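Local atomic coordinates of aldehyde dehydrogenase 12 (Zea mays, PDB entry 6D97), a protein that oxidises L-glutamate gamma-semialdehyde to glutamate with NAD+ as cofactor, the last step of proline catabolism in plants. Residues Y107-A118 and L156-R165. Residues are numbered along the deposited sequence; the frame is centred on the assembly and turned at random.
Sequences YLMYGDISAKAA and LENFCGDQVR
Gly-111, in the middle of helix 105-121, packs against the turn at Cys-160 and Gly-161 in a buried contact between a helix and the link joining helices 142-157 and 163-167. The backbones come close here, with the CA atoms of Gly-111 and Cys-160 4.3 Å apart. Gly-111 CA makes CA-H...O contacts with the carbonyl oxygens of Phe-159 and Gly-161, and Cys-160 CA returns one to Gly-111 O. Gly-161 O sits where a CB of residue 111 would lie, so the position has room only for glycine. Two waters bridge the backbones. Water 1 donates to Tyr-107 O and Gly-161 O and accepts from Arg-165 N; water 2 sits within hydrogen-bonding distance of Leu-108 O and Gly-161 O.

Apolar contacts flank this centre. Leu-156 lays CB against Ala-118 CB (3.6 Å) and CD1 against Ala-117 CB. Cys-160 SG rests on Ala-115 CA (3.5 Å). Val-164 brings CG1 to the edge of the Tyr-107 ring (3.9 Å to CD1). Ser-114 OG turns back to its own helix and bonds Tyr-110 O (2.7 Å); it also bonds Tyr-214.

Leu-108 lays CD2 over one face of the Arg-165 guanidinium. A bend at chi3 (-69°) brings that group side-on to Asp-162, where NE and NH2 both grip OD1 (2.8 Å from NE). Asn-176 of the third subunit takes NH2 as well, and Gln-499 of the second subunit bonds Asp-162 OD2. Replacing the arginine by an alanine is likely to leave Asp-162 OD1 without its charged mate and Asn-176 of the third subunit without this donor. Helix 105-121 thus packs on an interhelical linker with a type II' turn from Cys-160 to Gln-163, Gly-161 at positive phi, at the subunit interfaces of this tetrameric aldehyde dehydrogenase, away from the NAD site.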
loop_
_atom_site.group_PDB
_atom_site.type_symbol
_atom_site.label_atom_id
_atom_site.label_comp_id
_atom_site.label_asym_id
_atom_site.label_seq_id
_atom_site.Cartn_x
_atom_site.Cartn_y
_atom_site.Cartn_z
ATOM N N TYR A 107 21.431 -1.217 2.934
ATOM C CA TYR A 107 20.272 -2.003 2.520
ATOM C C TYR A 107 20.652 -2.990 1.426
ATOM O O TYR A 107 20.219 -4.148 1.443
ATOM C CB TYR A 107 19.148 -1.100 2.018
ATOM C CG TYR A 107 18.486 -0.226 3.052
ATOM C CD1 TYR A 107 17.683 -0.772 4.046
ATOM C CD2 TYR A 107 18.631 1.155 3.005
ATOM C CE1 TYR A 107 17.062 0.034 4.975
ATOM C CE2 TYR A 107 18.023 1.969 3.931
ATOM C CZ TYR A 107 17.241 1.405 4.915
ATOM O OH TYR A 107 16.621 2.210 5.840
ATOM N N LEU A 108 21.461 -2.543 0.461
ATOM C CA LEU A 108 21.888 -3.423 -0.622
ATOM C C LEU A 108 22.799 -4.528 -0.112
ATOM O O LEU A 108 22.721 -5.669 -0.585
ATOM C CB LEU A 108 22.594 -2.612 -1.706
ATOM C CG LEU A 108 21.712 -1.514 -2.289
ATOM C CD1 LEU A 108 22.365 -0.861 -3.503
ATOM C CD2 LEU A 108 20.359 -2.104 -2.626
ATOM N N MET A 109 23.677 -4.202 0.841
ATOM C CA MET A 109 24.582 -5.197 1.407
ATOM C C MET A 109 23.811 -6.337 2.048
ATOM O O MET A 109 24.180 -7.507 1.910
ATOM C CB MET A 109 25.501 -4.541 2.437
ATOM C CG MET A 109 26.479 -5.486 3.121
ATOM S SD MET A 109 27.431 -4.624 4.389
ATOM C CE MET A 109 26.181 -4.336 5.640
ATOM N N TYR A 110 22.734 -6.018 2.757
ATOM C CA TYR A 110 21.995 -7.079 3.419
ATOM C C TYR A 110 21.138 -7.858 2.437
ATOM O O TYR A 110 20.787 -9.014 2.705
ATOM C CB TYR A 110 21.165 -6.503 4.555
ATOM C CG TYR A 110 21.953 -6.474 5.829
ATOM C CD1 TYR A 110 22.115 -7.627 6.582
ATOM C CD2 TYR A 110 22.568 -5.314 6.264
ATOM C CE1 TYR A 110 22.846 -7.622 7.743
ATOM C CE2 TYR A 110 23.299 -5.297 7.425
ATOM C CZ TYR A 110 23.436 -6.452 8.160
ATOM O OH TYR A 110 24.171 -6.430 9.320
ATOM N N GLY A 111 20.788 -7.251 1.303
ATOM C CA GLY A 111 20.262 -8.041 0.206
ATOM C C GLY A 111 21.261 -9.083 -0.257
ATOM O O GLY A 111 20.913 -10.249 -0.465
ATOM N N ASP A 112 22.529 -8.680 -0.395
ATOM C CA ASP A 112 23.568 -9.607 -0.831
ATOM C C ASP A 112 23.876 -10.649 0.236
ATOM O O ASP A 112 24.043 -11.833 -0.080
ATOM C CB ASP A 112 24.837 -8.843 -1.209
ATOM C CG ASP A 112 24.704 -8.103 -2.527
ATOM O OD1 ASP A 112 23.807 -8.459 -3.323
ATOM O OD2 ASP A 112 25.493 -7.163 -2.763
ATOM N N ILE A 113 23.973 -10.226 1.499
ATOM C CA ILE A 113 24.219 -11.169 2.590
ATOM C C ILE A 113 23.124 -12.224 2.633
ATOM O O ILE A 113 23.392 -13.425 2.743
ATOM C CB ILE A 113 24.326 -10.423 3.930
ATOM C CG1 ILE A 113 25.591 -9.571 3.965
ATOM C CG2 ILE A 113 24.299 -11.408 5.089
ATOM C CD1 ILE A 113 25.590 -8.559 5.085
ATOM N N SER A 114 21.867 -11.784 2.530
ATOM C CA SER A 114 20.747 -12.719 2.569
ATOM C C SER A 114 20.795 -13.693 1.398
ATOM O O SER A 114 20.418 -14.862 1.542
ATOM C CB SER A 114 19.426 -11.949 2.572
ATOM O OG SER A 114 19.354 -11.063 3.676
ATOM N N ALA A 115 21.256 -13.232 0.233
ATOM C CA ALA A 115 21.337 -14.111 -0.930
ATOM C C ALA A 115 22.398 -15.184 -0.726
ATOM O O ALA A 115 22.160 -16.369 -0.992
ATOM C CB ALA A 115 21.627 -13.295 -2.190
ATOM N N LYS A 116 23.581 -14.781 -0.254
ATOM C CA LYS A 116 24.640 -15.744 0.022
ATOM C C LYS A 116 24.223 -16.724 1.109
ATOM O O LYS A 116 24.479 -17.929 1.000
ATOM C CB LYS A 116 25.925 -15.014 0.419
ATOM C CG LYS A 116 26.667 -14.368 -0.743
ATOM C CD LYS A 116 27.875 -13.597 -0.249
ATOM C CE LYS A 116 27.791 -12.147 -0.667
ATOM N NZ LYS A 116 27.981 -11.216 0.481
ATOM N N ALA A 117 23.567 -16.228 2.162
ATOM C CA ALA A 117 23.141 -17.100 3.252
ATOM C C ALA A 117 22.042 -18.057 2.804
ATOM O O ALA A 117 22.067 -19.241 3.158
ATOM C CB ALA A 117 22.674 -16.264 4.443
ATOM N N ALA A 118 21.070 -17.564 2.030
ATOM C CA ALA A 118 20.003 -18.431 1.537
ATOM C C ALA A 118 20.557 -19.555 0.671
ATOM O O ALA A 118 20.078 -20.693 0.738
ATOM C CB ALA A 118 18.972 -17.615 0.755
ATOM N N LEU A 156 15.203 -15.980 4.006
ATOM C CA LEU A 156 16.358 -15.296 3.435
ATOM C C LEU A 156 16.188 -15.083 1.936
ATOM O O LEU A 156 16.631 -14.065 1.393
ATOM C CB LEU A 156 17.632 -16.090 3.728
ATOM C CG LEU A 156 18.059 -16.175 5.195
ATOM C CD1 LEU A 156 19.230 -17.137 5.366
ATOM C CD2 LEU A 156 18.401 -14.792 5.735
ATOM N N GLU A 157 15.543 -16.030 1.250
ATOM C CA GLU A 157 15.290 -15.852 -0.176
ATOM C C GLU A 157 14.354 -14.680 -0.436
ATOM O O GLU A 157 14.423 -14.063 -1.503
ATOM C CB GLU A 157 14.722 -17.132 -0.789
ATOM C CG GLU A 157 15.779 -18.134 -1.217
ATOM C CD GLU A 157 15.239 -19.180 -2.176
ATOM O OE1 GLU A 157 16.007 -20.086 -2.567
ATOM O OE2 GLU A 157 14.047 -19.091 -2.543
ATOM N N ASN A 158 13.491 -14.341 0.526
ATOM C CA ASN A 158 12.567 -13.229 0.339
ATOM C C ASN A 158 13.246 -11.870 0.428
ATOM O O ASN A 158 12.629 -10.864 0.064
ATOM C CB ASN A 158 11.436 -13.294 1.367
ATOM C CG ASN A 158 10.491 -14.450 1.118
ATOM O OD1 ASN A 158 10.462 -15.022 0.029
ATOM N ND2 ASN A 158 9.702 -14.792 2.127
ATOM N N PHE A 159 14.490 -11.809 0.885
ATOM C CA PHE A 159 15.145 -10.528 1.104
ATOM C C PHE A 159 16.496 -10.491 0.415
ATOM O O PHE A 159 17.487 -9.992 0.956
ATOM C CB PHE A 159 15.237 -10.231 2.596
ATOM C CG PHE A 159 13.890 -10.129 3.243
ATOM C CD1 PHE A 159 13.119 -8.994 3.067
ATOM C CD2 PHE A 159 13.368 -11.183 3.971
ATOM C CE1 PHE A 159 11.865 -8.895 3.624
ATOM C CE2 PHE A 159 12.113 -11.089 4.539
ATOM C CZ PHE A 159 11.360 -9.942 4.362
ATOM N N CYS A 160 16.530 -11.009 -0.808
ATOM C CA CYS A 160 17.660 -10.877 -1.710
ATOM C C CYS A 160 17.495 -9.629 -2.573
ATOM O O CYS A 160 16.430 -9.006 -2.617
ATOM C CB CYS A 160 17.791 -12.117 -2.595
ATOM S SG CYS A 160 17.951 -13.685 -1.710
ATOM N N GLY A 161 18.572 -9.271 -3.267
ATOM C CA GLY A 161 18.533 -8.143 -4.186
ATOM C C GLY A 161 18.120 -6.855 -3.500
ATOM O O GLY A 161 18.748 -6.402 -2.537
ATOM N N ASP A 162 17.043 -6.255 -4.003
ATOM C CA ASP A 162 16.553 -4.971 -3.518
ATOM C C ASP A 162 15.514 -5.101 -2.411
ATOM O O ASP A 162 15.004 -4.077 -1.943
ATOM C CB ASP A 162 15.944 -4.161 -4.671
ATOM C CG ASP A 162 16.967 -3.740 -5.709
ATOM O OD1 ASP A 162 17.955 -3.066 -5.348
ATOM O OD2 ASP A 162 16.778 -4.086 -6.895
ATOM N N GLN A 163 15.182 -6.319 -1.979
ATOM C CA GLN A 163 14.024 -6.487 -1.104
ATOM C C GLN A 163 14.244 -5.925 0.297
ATOM O O GLN A 163 13.266 -5.584 0.970
ATOM C CB GLN A 163 13.622 -7.964 -1.031
ATOM C CG GLN A 163 13.006 -8.499 -2.329
ATOM C CD GLN A 163 11.672 -7.841 -2.689
ATOM O OE1 GLN A 163 11.109 -7.066 -1.914
ATOM N NE2 GLN A 163 11.163 -8.157 -3.875
ATOM N N VAL A 164 15.491 -5.813 0.752
ATOM C CA VAL A 164 15.753 -5.117 2.008
ATOM C C VAL A 164 15.591 -3.617 1.823
ATOM O O VAL A 164 14.953 -2.938 2.637
ATOM C CB VAL A 164 17.154 -5.473 2.531
ATOM C CG1 VAL A 164 17.479 -4.645 3.760
ATOM C CG2 VAL A 164 17.215 -6.949 2.844
ATOM N N ARG A 165 16.179 -3.092 0.746
ATOM C CA ARG A 165 15.957 -1.722 0.306
ATOM C C ARG A 165 14.466 -1.393 0.261
ATOM O O ARG A 165 14.030 -0.344 0.745
ATOM C CB ARG A 165 16.614 -1.545 -1.069
ATOM C CG ARG A 165 16.658 -0.131 -1.613
ATOM C CD ARG A 165 16.402 -0.109 -3.120
ATOM N NE ARG A 165 17.464 -0.698 -3.932
ATOM C CZ ARG A 165 18.459 -0.006 -4.475
ATOM N NH1 ARG A 165 18.537 1.303 -4.277
ATOM N NH2 ARG A 165 19.376 -0.624 -5.209
HETATM O O HOH W 1 18.163 -4.767 -0.597
HETATM O O HOH W 2 21.585 -6.031 -3.157
#